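Local coordinates for protein probable thiamine pyrophosphokinase (Staphylococcus saprophyticus, PDB 3L8M) that probably transfers a pyrophosphate group from ATP to thiamine to make thiamine diphosphate, at residues A[80-85]-A[91-96]; A[104-109]-A[125-130]; A[5-10]-A[76-81]; A[30-35]-A[43-48]; A[112-117]-A[203-208]. All coordinates share one frame; numbering follows the deposited sequence.

The chain opens interaction 3 at residues 5-10. Interaction 4 then opens at 30-35 and closes a short loop at 43-48, so it is nested inside the loop that interaction 3 closes at 76-81. Interaction 1 starts on the same helix, sharing Leu80 and Gly81 with interaction 3, and closes at 91-96. Interactions 2 and 5 open in turn on helix 103-113. They cross: interaction 2 closes at 125-130, while interaction 5 waits until 203-208. All five contacts set a helix, or the end of one, against the large mixed sheet. Interactions 1 to 4 pack its parallel part. Interaction 5 ties this part to an antiparallel strand near the C terminus.

Interaction 1: residues A[80-85]-A[91-96]; sequences LGIDQA and RNIDVY. With NA (sodium ion), chain C.
Ile82 of helix 77-87 packs its tip onto strand 92-96, against Ile93 and Val95. This is the tight part of the contact. Ile82 CD1 lies 3.9 Å from Val95 CG2 and 4.0 Å from Ile93 CG2, so one methyl touches two residues that point to the same side of the strand. CG1 of Ile82 is anti to its carbonyl carbon (chi1 -67°), and this turns the ethyl arm toward the sheet. The Ile82 side chain meets that of Val95 at about a right angle. One helical turn on, packing is looser: Ala85 CB is 4.3 Å from Ile93 CD1. The axes of 80-85 and 92-96 run nearly antiparallel, at 159°, and approach to 10.2 Å.

The partly exposed Asp83 and Arg91 take no part in the packing. Arg91 forms a salt bridge with Glu19 of a third subunit. Asp94 points away from the helix, and its OD1 binds a sodium ion at 2.8 Å, with Asn124 O as the other protein ligand.

No hydrogen bond joins the two segments. The helix is held here by shape and burial of methyl groups, while the polar metal chemistry is kept on the other side of the strand.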
# COMPACT_ATOMS: atom_id res chain seq x y z
N LEU A 80 19.40 -14.73 -12.00
CA LEU A 80 18.43 -14.11 -12.89
C LEU A 80 17.44 -13.32 -12.03
O LEU A 80 17.11 -12.17 -12.33
CB LEU A 80 17.69 -15.18 -13.70
CG LEU A 80 18.52 -16.09 -14.63
CD1 LEU A 80 17.62 -17.17 -15.22
CD2 LEU A 80 19.16 -15.27 -15.73
N GLY A 81 16.96 -13.96 -10.96
CA GLY A 81 16.02 -13.31 -10.06
C GLY A 81 16.55 -11.98 -9.58
O GLY A 81 15.82 -11.00 -9.51
N ILE A 82 17.85 -11.96 -9.26
CA ILE A 82 18.52 -10.75 -8.78
C ILE A 82 18.53 -9.68 -9.85
O ILE A 82 18.05 -8.55 -9.64
CB ILE A 82 19.99 -11.06 -8.40
CG1 ILE A 82 20.03 -11.98 -7.17
CG2 ILE A 82 20.75 -9.76 -8.12
CD1 ILE A 82 19.44 -11.36 -5.92
N ASP A 83 19.11 -10.02 -10.99
CA ASP A 83 19.19 -9.11 -12.12
C ASP A 83 17.79 -8.58 -12.45
O ASP A 83 17.60 -7.38 -12.66
CB ASP A 83 19.80 -9.84 -13.31
CG ASP A 83 19.64 -9.08 -14.60
OD1 ASP A 83 20.16 -7.94 -14.70
OD2 ASP A 83 19.00 -9.63 -15.52
N GLN A 84 16.81 -9.48 -12.47
CA GLN A 84 15.44 -9.10 -12.77
C GLN A 84 14.86 -8.16 -11.73
O GLN A 84 13.95 -7.38 -12.05
CB GLN A 84 14.55 -10.34 -12.88
CG GLN A 84 14.70 -11.08 -14.18
CD GLN A 84 14.43 -10.20 -15.38
OE1 GLN A 84 13.42 -9.48 -15.42
NE2 GLN A 84 15.31 -10.25 -16.37
N ALA A 85 15.35 -8.23 -10.50
CA ALA A 85 14.86 -7.33 -9.45
C ALA A 85 15.52 -5.97 -9.64
O ALA A 85 14.88 -4.93 -9.47
CB ALA A 85 15.17 -7.88 -8.06
N ARG A 91 16.36 -1.66 -5.00
CA ARG A 91 17.71 -1.30 -4.57
C ARG A 91 18.24 -2.09 -3.38
O ARG A 91 19.45 -2.28 -3.24
CB ARG A 91 17.76 0.19 -4.22
CG ARG A 91 19.17 0.73 -4.13
CD ARG A 91 19.53 1.56 -5.36
NE ARG A 91 18.97 2.91 -5.28
CZ ARG A 91 19.28 3.79 -4.34
NH1 ARG A 91 20.15 3.47 -3.39
NH2 ARG A 91 18.74 5.00 -4.36
N ASN A 92 17.34 -2.53 -2.50
CA ASN A 92 17.72 -3.31 -1.33
C ASN A 92 17.14 -4.69 -1.54
O ASN A 92 15.93 -4.84 -1.62
CB ASN A 92 17.15 -2.68 -0.05
CG ASN A 92 17.72 -1.31 0.23
OD1 ASN A 92 18.93 -1.15 0.40
ND2 ASN A 92 16.85 -0.30 0.29
N ILE A 93 18.01 -5.69 -1.63
CA ILE A 93 17.58 -7.07 -1.85
C ILE A 93 18.01 -8.00 -0.73
O ILE A 93 19.19 -8.08 -0.40
CB ILE A 93 18.14 -7.63 -3.18
CG1 ILE A 93 17.97 -6.61 -4.31
CG2 ILE A 93 17.43 -8.94 -3.53
CD1 ILE A 93 16.59 -6.05 -4.43
N ASP A 94 17.05 -8.70 -0.14
CA ASP A 94 17.32 -9.66 0.93
C ASP A 94 17.01 -11.05 0.40
O ASP A 94 15.86 -11.34 0.05
CB ASP A 94 16.44 -9.39 2.16
CG ASP A 94 16.85 -8.14 2.90
OD1 ASP A 94 17.89 -7.55 2.51
OD2 ASP A 94 16.16 -7.75 3.86
N VAL A 95 18.03 -11.90 0.32
CA VAL A 95 17.84 -13.26 -0.16
C VAL A 95 17.77 -14.21 1.03
O VAL A 95 18.69 -14.29 1.84
CB VAL A 95 18.99 -13.68 -1.12
CG1 VAL A 95 18.76 -15.11 -1.61
CG2 VAL A 95 19.06 -12.71 -2.31
N TYR A 96 16.65 -14.92 1.13
CA TYR A 96 16.43 -15.87 2.20
C TYR A 96 16.38 -17.23 1.55
O TYR A 96 16.07 -17.33 0.36
CB TYR A 96 15.08 -15.61 2.87
CG TYR A 96 14.99 -14.30 3.62
CD1 TYR A 96 15.29 -14.24 4.98
CD2 TYR A 96 14.59 -13.13 2.97
CE1 TYR A 96 15.20 -13.05 5.68
CE2 TYR A 96 14.49 -11.93 3.67
CZ TYR A 96 14.79 -11.90 5.03
OH TYR A 96 14.66 -10.73 5.74
NA NA C . 19.72 -5.54 1.67

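Interaction 2: residues A[104-109]-A[125-130]; sequences DHFMGA and IKLIDD
The backbones of helix 103-113 and strand 124-128 come closest at Ala109 and Leu127, whose CA atoms are 8.0 Å apart. The two elements belong to a beta-alpha-beta crossover. It leads from strand 92-96 through helices 103-113 and 116-119 to strand 124-128, its parallel neighbour in the sheet.

Leu127 carries the contact from the strand. Its CG is anti to the carbonyl carbon (chi1 -56°), and both methyls reach the helix. CD2 meets Ala109 CB at 4.2 Å. The small alanine lets the helix backbone come near: Leu127 CD1 is also 4.2 Å from Ala109 O, a plain van der Waals contact. Phe106, one turn earlier, swings its ring over from the flank of the helix and also touches Thr99 and Ile134. No hydrogen bond links the segments.

Leu127 is buried further by Val95 of the neighbouring strand and by Leu110 and Leu113 of the same helix. Polar groups on and just after the strand have partners elsewhere. Lys126 NZ forms a salt bridge with Glu133, and Asp129 OD2 is hydrogen-bonded to Thr99 OG1. Leu127 CD1 approaches the Phe106 ring obliquely, 4.5 Å from Phe106 CE1.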
# COMPACT_ATOMS: atom_id res chain seq x y z
N ASP A 104 27.13 -26.17 -2.99
CA ASP A 104 27.58 -25.62 -4.25
C ASP A 104 26.68 -24.44 -4.62
O ASP A 104 27.13 -23.47 -5.23
CB ASP A 104 27.62 -26.69 -5.37
CG ASP A 104 26.31 -27.45 -5.53
OD1 ASP A 104 25.41 -27.31 -4.67
OD2 ASP A 104 26.19 -28.21 -6.52
N HIS A 105 25.42 -24.50 -4.19
CA HIS A 105 24.46 -23.43 -4.45
C HIS A 105 24.73 -22.23 -3.56
O HIS A 105 24.75 -21.08 -4.03
CB HIS A 105 23.02 -23.92 -4.24
CG HIS A 105 22.60 -25.01 -5.18
ND1 HIS A 105 22.72 -24.90 -6.55
CD2 HIS A 105 22.06 -26.23 -4.95
CE1 HIS A 105 22.26 -25.99 -7.13
NE2 HIS A 105 21.85 -26.82 -6.18
N PHE A 106 24.93 -22.48 -2.27
CA PHE A 106 25.23 -21.41 -1.33
C PHE A 106 26.38 -20.59 -1.87
O PHE A 106 26.38 -19.37 -1.78
CB PHE A 106 25.64 -21.96 0.03
CG PHE A 106 26.19 -20.92 0.96
CD1 PHE A 106 25.37 -19.91 1.44
CD2 PHE A 106 27.54 -20.93 1.31
CE1 PHE A 106 25.88 -18.90 2.27
CE2 PHE A 106 28.07 -19.93 2.14
CZ PHE A 106 27.24 -18.91 2.62
N MSE A 107 27.38 -21.29 -2.42
CA MSE A 107 28.57 -20.66 -2.99
C MSE A 107 28.24 -19.82 -4.22
O MSE A 107 28.81 -18.74 -4.42
CB MSE A 107 29.61 -21.74 -3.36
CG MSE A 107 30.03 -22.61 -2.17
SE MSE A 107 30.98 -21.61 -0.83
CE MSE A 107 32.73 -21.78 -1.61
N GLY A 108 27.34 -20.33 -5.05
CA GLY A 108 26.95 -19.59 -6.24
C GLY A 108 26.29 -18.31 -5.79
O GLY A 108 26.49 -17.23 -6.38
N ALA A 109 25.51 -18.41 -4.72
CA ALA A 109 24.83 -17.24 -4.19
C ALA A 109 25.88 -16.20 -3.79
O ALA A 109 25.65 -14.99 -3.92
CB ALA A 109 23.94 -17.64 -2.98
N ILE A 125 22.77 -5.94 -1.71
CA ILE A 125 22.33 -7.34 -1.66
C ILE A 125 22.82 -8.04 -0.39
O ILE A 125 24.01 -8.01 -0.07
CB ILE A 125 22.87 -8.13 -2.88
CG1 ILE A 125 22.59 -7.39 -4.19
CG2 ILE A 125 22.22 -9.51 -2.92
CD1 ILE A 125 21.15 -7.44 -4.64
N LYS A 126 21.91 -8.67 0.35
CA LYS A 126 22.28 -9.40 1.56
C LYS A 126 21.67 -10.80 1.58
O LYS A 126 20.50 -10.98 1.22
CB LYS A 126 21.81 -8.68 2.82
CG LYS A 126 22.49 -7.39 3.15
CD LYS A 126 21.89 -6.82 4.43
CE LYS A 126 22.43 -5.44 4.73
NZ LYS A 126 21.86 -4.86 5.98
N LEU A 127 22.46 -11.79 1.99
CA LEU A 127 21.99 -13.18 2.11
C LEU A 127 21.64 -13.26 3.59
O LEU A 127 22.42 -12.80 4.43
CB LEU A 127 23.10 -14.18 1.78
CG LEU A 127 23.77 -14.04 0.40
CD1 LEU A 127 24.93 -15.04 0.26
CD2 LEU A 127 22.73 -14.27 -0.70
N ILE A 128 20.49 -13.83 3.91
CA ILE A 128 20.08 -13.91 5.30
C ILE A 128 19.44 -15.22 5.71
O ILE A 128 18.64 -15.77 4.96
CB ILE A 128 19.03 -12.80 5.63
CG1 ILE A 128 19.51 -11.43 5.14
CG2 ILE A 128 18.73 -12.79 7.13
CD1 ILE A 128 18.47 -10.32 5.34
N ASP A 129 19.81 -15.74 6.88
CA ASP A 129 19.16 -16.93 7.42
C ASP A 129 18.96 -16.70 8.92
O ASP A 129 19.29 -15.62 9.42
CB ASP A 129 19.90 -18.25 7.11
CG ASP A 129 21.28 -18.37 7.76
OD1 ASP A 129 21.68 -17.53 8.59
OD2 ASP A 129 21.96 -19.36 7.42
N ASP A 130 18.42 -17.69 9.62
CA ASP A 130 18.16 -17.53 11.05
C ASP A 130 19.35 -17.20 11.94
O ASP A 130 19.16 -16.77 13.08
CB ASP A 130 17.46 -18.79 11.60
CG ASP A 130 18.24 -20.06 11.30
OD1 ASP A 130 19.41 -19.96 10.87
OD2 ASP A 130 17.68 -21.16 11.49

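Interaction 3: residues A[5-10]-A[76-81]; sequences LLCGNR and TDLALG
No aromatic ring takes part where Leu5 and Cys7 meet Leu78 and Gly81. The one flat group in the contact is the peptide group after Gly81; Leu5 CD2 sits over one face of it, 4.3 Å from Gly81 C. With no side chain at Gly81, this methyl can rest against the helix backbone itself. The rest of the contact is made by branched and sulfur-bearing side chains.

Leu78 CD1 is the shared point. It touches Leu5 CD2 at 3.8 Å and Cys7 SG at 4.0 Å, so a single methyl bridges Leu5 near the end of strand 2-6 and Cys7 just after it. The CG of Leu78 is anti to its backbone N (chi1 174°), which carries the methyls from the flank of the helix toward the strand. The CB of Cys7 points toward the helix. No hydrogen bond crosses between the segments.

The helix begins close by. Thr76 is its N-cap, and its OG1 accepts from Ala79 N at 3.1 Å with an N-H...O angle of 152°. This capping bond holds the first turn, which carries Leu78.

Strand 2-6 lies between strands 24-28 and 92-96 in the sheet. Leu5 touches Ile26 and Ile28 on one and Ile93 on the other. Leu78 also rests on Val95; its other methyl, CD2, meets Ala109 of helix 103-113, and Ile112 packs on its CG.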
# COMPACT_ATOMS: atom_id res chain seq x y z
N LEU A 5 13.70 -12.23 -1.54
CA LEU A 5 13.67 -13.42 -2.38
C LEU A 5 13.65 -14.66 -1.51
O LEU A 5 14.36 -14.75 -0.51
CB LEU A 5 14.90 -13.49 -3.30
CG LEU A 5 14.84 -12.70 -4.61
CD1 LEU A 5 14.79 -11.20 -4.32
CD2 LEU A 5 16.05 -13.05 -5.48
N LEU A 6 12.81 -15.63 -1.89
CA LEU A 6 12.77 -16.87 -1.16
C LEU A 6 13.24 -17.98 -2.11
O LEU A 6 12.66 -18.17 -3.18
CB LEU A 6 11.36 -17.16 -0.66
CG LEU A 6 11.24 -18.38 0.26
CD1 LEU A 6 12.21 -18.22 1.43
CD2 LEU A 6 9.80 -18.52 0.76
N CYS A 7 14.30 -18.69 -1.73
CA CYS A 7 14.84 -19.79 -2.54
C CYS A 7 14.47 -21.17 -2.00
O CYS A 7 14.76 -22.17 -2.64
CB CYS A 7 16.36 -19.74 -2.60
SG CYS A 7 17.06 -18.20 -3.14
N GLY A 8 13.85 -21.22 -0.83
CA GLY A 8 13.48 -22.49 -0.24
C GLY A 8 13.14 -22.34 1.23
O GLY A 8 13.02 -21.21 1.70
N ASN A 9 13.00 -23.45 1.96
CA ASN A 9 12.63 -23.38 3.37
C ASN A 9 13.69 -23.77 4.42
O ASN A 9 13.34 -24.05 5.57
CB ASN A 9 11.36 -24.21 3.61
CG ASN A 9 11.58 -25.69 3.37
OD1 ASN A 9 12.43 -26.09 2.58
ND2 ASN A 9 10.80 -26.52 4.06
N ARG A 10 14.96 -23.77 4.04
CA ARG A 10 16.03 -24.12 4.98
C ARG A 10 16.60 -22.92 5.74
O ARG A 10 16.93 -21.90 5.14
CB ARG A 10 17.19 -24.82 4.26
CG ARG A 10 16.93 -26.25 3.84
CD ARG A 10 18.11 -26.77 3.02
NE ARG A 10 17.82 -28.08 2.46
CZ ARG A 10 17.80 -29.20 3.18
NH1 ARG A 10 18.06 -29.16 4.48
NH2 ARG A 10 17.49 -30.35 2.60
N THR A 76 22.42 -18.91 -12.98
CA THR A 76 21.55 -19.69 -12.11
C THR A 76 20.20 -18.98 -11.96
O THR A 76 20.06 -17.82 -12.35
CB THR A 76 22.16 -19.85 -10.70
OG1 THR A 76 22.27 -18.56 -10.09
CG2 THR A 76 23.54 -20.51 -10.78
N ASP A 77 19.20 -19.68 -11.42
CA ASP A 77 17.88 -19.09 -11.23
C ASP A 77 17.94 -17.91 -10.27
O ASP A 77 17.26 -16.89 -10.46
CB ASP A 77 16.89 -20.15 -10.74
CG ASP A 77 16.59 -21.21 -11.80
OD1 ASP A 77 17.04 -21.04 -12.95
OD2 ASP A 77 15.90 -22.19 -11.50
N LEU A 78 18.79 -18.02 -9.25
CA LEU A 78 18.93 -16.94 -8.29
C LEU A 78 19.58 -15.72 -8.92
O LEU A 78 19.21 -14.58 -8.62
CB LEU A 78 19.77 -17.40 -7.08
CG LEU A 78 20.10 -16.27 -6.09
CD1 LEU A 78 18.78 -15.65 -5.63
CD2 LEU A 78 20.91 -16.79 -4.89
N ALA A 79 20.56 -15.94 -9.81
CA ALA A 79 21.25 -14.81 -10.43
C ALA A 79 20.33 -14.03 -11.36
O ALA A 79 20.47 -12.81 -11.50
CB ALA A 79 22.49 -15.30 -11.19
N LEU A 80 19.40 -14.73 -12.00
CA LEU A 80 18.43 -14.11 -12.89
C LEU A 80 17.44 -13.32 -12.03
O LEU A 80 17.11 -12.17 -12.33
CB LEU A 80 17.69 -15.18 -13.70
CG LEU A 80 18.52 -16.09 -14.63
CD1 LEU A 80 17.62 -17.17 -15.22
CD2 LEU A 80 19.16 -15.27 -15.73
N GLY A 81 16.96 -13.96 -10.96
CA GLY A 81 16.02 -13.31 -10.06
C GLY A 81 16.55 -11.98 -9.58
O GLY A 81 15.82 -11.00 -9.51

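Interaction 4: residues A[30-35]-A[43-48]; sequences RGTLIL and QFAVGD
Thr32 and Ala45 hold most of this contact, with Val46 adding a little. The CA atoms of Thr32 and Ala45, 6.2 Å apart, are the nearest pair between the segments, and their CB atoms point at the opposite segment. The Ala45 methyl sits against both branches of the Thr32 fork. Its CB is 3.2 Å from Thr32 OG1 and 3.7 Å from Thr32 CG2, with the two CB atoms 4.1 Å apart. The approach to the hydroxyl is tight for an oxygen and a methyl carbon.

The torsion of Thr32 sets this arrangement. OG1 lies beside the backbone N and anti to the carbonyl carbon (chi1 -55°), while CG2 is anti to the backbone N. OG1 forms a weak hydrogen bond with Asp29 O, in the residue just before the helix segment. The hydroxyl thus has a polar partner, though a weak one, just before its own helix while it presses on the alanine.

Strand 24-28, helix 30-37 and strand 44-46 form a beta-alpha-beta unit, and this contact joins its helix to its second strand. Strand 44-46 is one of the two edge strands of the large sheet within this chain. Its backbone is hydrogen-bonded to Gly27 through Phe44 and Val46, and to Ile64 and Ile66 through Ala45.

Val46 takes part mainly through its backbone: its O lies 4.3 Å from Thr32 OG1. Its side chain points away from helix 30-37 and touches Ile66 and Asp77.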
# COMPACT_ATOMS: atom_id res chain seq x y z
N ARG A 30 11.77 -23.44 -5.59
CA ARG A 30 10.85 -23.88 -4.54
C ARG A 30 10.29 -22.74 -3.69
O ARG A 30 9.22 -22.87 -3.09
CB ARG A 30 11.54 -24.91 -3.63
CG ARG A 30 11.83 -26.24 -4.29
CD ARG A 30 12.56 -27.17 -3.32
NE ARG A 30 12.81 -28.49 -3.90
CZ ARG A 30 13.37 -29.51 -3.25
NH1 ARG A 30 13.75 -29.37 -1.98
NH2 ARG A 30 13.54 -30.67 -3.87
N GLY A 31 11.01 -21.62 -3.61
CA GLY A 31 10.51 -20.50 -2.84
C GLY A 31 9.15 -20.08 -3.36
O GLY A 31 8.26 -19.73 -2.59
N THR A 32 8.96 -20.14 -4.68
CA THR A 32 7.69 -19.76 -5.30
C THR A 32 6.48 -20.43 -4.63
O THR A 32 5.57 -19.75 -4.17
CB THR A 32 7.69 -20.10 -6.82
OG1 THR A 32 8.82 -19.48 -7.45
CG2 THR A 32 6.42 -19.61 -7.48
N LEU A 33 6.46 -21.76 -4.58
CA LEU A 33 5.35 -22.47 -3.96
C LEU A 33 5.20 -22.18 -2.46
O LEU A 33 4.08 -22.16 -1.96
CB LEU A 33 5.50 -23.98 -4.19
CG LEU A 33 5.38 -24.49 -5.64
CD1 LEU A 33 4.07 -23.99 -6.24
CD2 LEU A 33 6.57 -24.01 -6.47
N ILE A 34 6.31 -21.97 -1.75
CA ILE A 34 6.21 -21.69 -0.31
C ILE A 34 5.52 -20.33 -0.12
O ILE A 34 4.71 -20.16 0.80
CB ILE A 34 7.61 -21.61 0.40
CG1 ILE A 34 8.43 -22.88 0.18
CG2 ILE A 34 7.40 -21.37 1.89
CD1 ILE A 34 7.70 -24.18 0.48
N LEU A 35 5.83 -19.36 -0.98
CA LEU A 35 5.20 -18.04 -0.87
C LEU A 35 3.68 -18.14 -1.02
O LEU A 35 2.93 -17.70 -0.15
CB LEU A 35 5.76 -17.07 -1.92
CG LEU A 35 7.17 -16.58 -1.61
CD1 LEU A 35 7.72 -15.74 -2.73
CD2 LEU A 35 7.12 -15.78 -0.33
N GLN A 43 5.78 -11.01 -6.64
CA GLN A 43 5.81 -9.98 -7.68
C GLN A 43 6.14 -10.72 -9.00
O GLN A 43 5.68 -10.34 -10.07
CB GLN A 43 6.92 -8.96 -7.38
CG GLN A 43 6.77 -8.20 -6.07
CD GLN A 43 5.54 -7.31 -6.07
OE1 GLN A 43 5.28 -6.59 -7.04
NE2 GLN A 43 4.79 -7.34 -4.98
N PHE A 44 6.97 -11.76 -8.88
CA PHE A 44 7.37 -12.58 -10.02
C PHE A 44 8.24 -13.74 -9.53
O PHE A 44 8.78 -13.69 -8.43
CB PHE A 44 8.11 -11.75 -11.08
CG PHE A 44 9.47 -11.27 -10.66
CD1 PHE A 44 10.57 -12.12 -10.69
CD2 PHE A 44 9.66 -9.94 -10.28
CE1 PHE A 44 11.84 -11.66 -10.37
CE2 PHE A 44 10.93 -9.47 -9.95
CZ PHE A 44 12.02 -10.34 -9.99
N ALA A 45 8.37 -14.77 -10.34
CA ALA A 45 9.16 -15.92 -9.93
C ALA A 45 9.99 -16.50 -11.07
O ALA A 45 9.61 -16.41 -12.24
CB ALA A 45 8.24 -17.00 -9.38
N VAL A 46 11.13 -17.09 -10.72
CA VAL A 46 12.02 -17.72 -11.68
C VAL A 46 12.16 -19.17 -11.22
O VAL A 46 12.21 -19.43 -10.02
CB VAL A 46 13.42 -17.08 -11.66
CG1 VAL A 46 14.30 -17.72 -12.71
CG2 VAL A 46 13.33 -15.58 -11.88
N GLY A 47 12.22 -20.10 -12.16
CA GLY A 47 12.36 -21.49 -11.77
C GLY A 47 11.32 -22.38 -12.39
O GLY A 47 10.24 -21.92 -12.76
N ASP A 48 11.64 -23.67 -12.48
CA ASP A 48 10.75 -24.67 -13.07
C ASP A 48 10.26 -24.76 -11.62
O ASP A 48 11.07 -24.72 -10.69
CB ASP A 48 11.45 -26.02 -13.10

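Interaction 5: residues A[112-117]-A[203-208]; sequences ILEKPE and SVLMIR
Leu205 meets Glu114 and Leu113, joining the C-terminal part of helix 103-113 and the residue after Leu113 to strand 204-209. That strand runs antiparallel between strands 132-137 and 152-157 in the large mixed sheet. The contact therefore links a helix of the catalytic part of the chain to the antiparallel side of the sheet, built from later sequence.

Leu205 can be followed outward. Its CB leaves the strand at a slant and makes no close contact with residues 112-117. The next atom, CG, lies anti to the carbonyl carbon (chi1 -75°) and comes to 4.0 Å from Glu114 OE2. From there the branches part. CD1 makes the closest approach, 3.7 Å to Glu114 OE2. CD2 is 4.1 Å from the same oxygen but also turns toward Leu113. One carboxylate oxygen thus rests against the whole isopropyl end.

Glu114 arrives with its chain extended beyond CG, and its side chain crosses that of Leu205 at about a right angle. The contact with OE2 is van der Waals in kind, and no hydrogen bond joins the segments. Val158, in a nearby loop, touches both Glu114 and Leu205.

Leu113 is more deeply buried than Glu114 and points at the strand. Here the apolar link across to the antiparallel half of the sheet is a methyl pair, Leu113 CD1 to Leu205 CD2 at 4.3 Å.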
# COMPACT_ATOMS: atom_id res chain seq x y z
N ILE A 112 27.24 -14.09 -6.80
CA ILE A 112 26.38 -12.99 -7.21
C ILE A 112 26.69 -11.69 -6.47
O ILE A 112 26.79 -10.62 -7.08
CB ILE A 112 24.89 -13.34 -7.01
CG1 ILE A 112 24.51 -14.53 -7.89
CG2 ILE A 112 24.01 -12.15 -7.39
CD1 ILE A 112 23.17 -15.10 -7.54
N LEU A 113 26.86 -11.78 -5.15
CA LEU A 113 27.16 -10.60 -4.35
C LEU A 113 28.47 -9.97 -4.82
O LEU A 113 28.69 -8.77 -4.65
CB LEU A 113 27.31 -10.99 -2.87
CG LEU A 113 26.15 -11.56 -2.06
CD1 LEU A 113 26.70 -12.13 -0.77
CD2 LEU A 113 25.11 -10.49 -1.76
N GLU A 114 29.34 -10.78 -5.40
CA GLU A 114 30.64 -10.32 -5.85
C GLU A 114 30.67 -9.80 -7.28
O GLU A 114 31.69 -9.28 -7.74
CB GLU A 114 31.65 -11.47 -5.68
CG GLU A 114 31.64 -12.03 -4.25
CD GLU A 114 32.38 -13.35 -4.11
OE1 GLU A 114 32.60 -14.04 -5.14
OE2 GLU A 114 32.73 -13.72 -2.97
N LYS A 115 29.55 -9.91 -7.99
CA LYS A 115 29.51 -9.41 -9.36
C LYS A 115 29.82 -7.92 -9.37
O LYS A 115 29.22 -7.13 -8.62
CB LYS A 115 28.14 -9.68 -9.98
CG LYS A 115 27.84 -11.15 -10.20
CD LYS A 115 26.81 -11.32 -11.31
CE LYS A 115 26.70 -12.78 -11.73
NZ LYS A 115 25.90 -12.94 -12.99
N PRO A 116 30.78 -7.50 -10.21
CA PRO A 116 31.18 -6.10 -10.31
C PRO A 116 30.05 -5.22 -10.86
O PRO A 116 29.97 -4.03 -10.55
CB PRO A 116 32.39 -6.16 -11.24
CG PRO A 116 32.09 -7.34 -12.11
CD PRO A 116 31.57 -8.35 -11.12
N GLU A 117 29.17 -5.82 -11.65
CA GLU A 117 28.04 -5.10 -12.22
C GLU A 117 27.21 -4.42 -11.13
O GLU A 117 26.46 -3.48 -11.41
CB GLU A 117 27.17 -6.07 -13.01
CG GLU A 117 25.93 -5.47 -13.63
CD GLU A 117 25.07 -6.51 -14.32
OE1 GLU A 117 24.67 -7.49 -13.65
OE2 GLU A 117 24.79 -6.36 -15.53
N SER A 203 38.75 -6.88 -1.83
CA SER A 203 37.35 -6.93 -1.43
C SER A 203 37.15 -8.01 -0.38
O SER A 203 37.88 -9.01 -0.35
CB SER A 203 36.49 -7.23 -2.65
OG SER A 203 36.86 -8.48 -3.25
N VAL A 204 36.16 -7.83 0.49
CA VAL A 204 35.88 -8.81 1.53
C VAL A 204 34.39 -9.02 1.77
O VAL A 204 33.57 -8.11 1.60
CB VAL A 204 36.51 -8.40 2.88
CG1 VAL A 204 38.00 -8.15 2.71
CG2 VAL A 204 35.80 -7.16 3.43
N LEU A 205 34.03 -10.25 2.15
CA LEU A 205 32.65 -10.56 2.47
C LEU A 205 32.54 -10.28 3.96
O LEU A 205 33.43 -10.63 4.74
CB LEU A 205 32.34 -12.03 2.21
CG LEU A 205 32.17 -12.49 0.76
CD1 LEU A 205 32.27 -14.01 0.70
CD2 LEU A 205 30.84 -11.99 0.19
N MSE A 206 31.48 -9.61 4.36
CA MSE A 206 31.30 -9.34 5.77
C MSE A 206 30.18 -10.26 6.22
O MSE A 206 29.14 -10.33 5.56
CB MSE A 206 30.89 -7.89 6.00
CG MSE A 206 30.41 -7.63 7.41
SE MSE A 206 29.99 -5.92 7.67
CE MSE A 206 30.22 -5.84 9.40
N ILE A 207 30.40 -10.99 7.31
CA ILE A 207 29.39 -11.91 7.81
C ILE A 207 29.11 -11.68 9.27
O ILE A 207 30.00 -11.76 10.11
CB ILE A 207 29.83 -13.37 7.59
CG1 ILE A 207 28.89 -14.31 8.34
CG2 ILE A 207 31.25 -13.57 8.05
CD1 ILE A 207 29.07 -15.75 7.95
N ARG A 208 27.85 -11.37 9.58
CA ARG A 208 27.46 -11.13 10.96
C ARG A 208 26.75 -12.37 11.49
O ARG A 208 25.90 -12.95 10.81
CB ARG A 208 26.57 -9.90 11.04
CG ARG A 208 27.28 -8.67 10.50
CD ARG A 208 27.04 -7.46 11.37
NE ARG A 208 26.29 -6.43 10.66
CZ ARG A 208 26.02 -5.23 11.17
NH1 ARG A 208 26.44 -4.92 12.39
NH2 ARG A 208 25.33 -4.35 10.45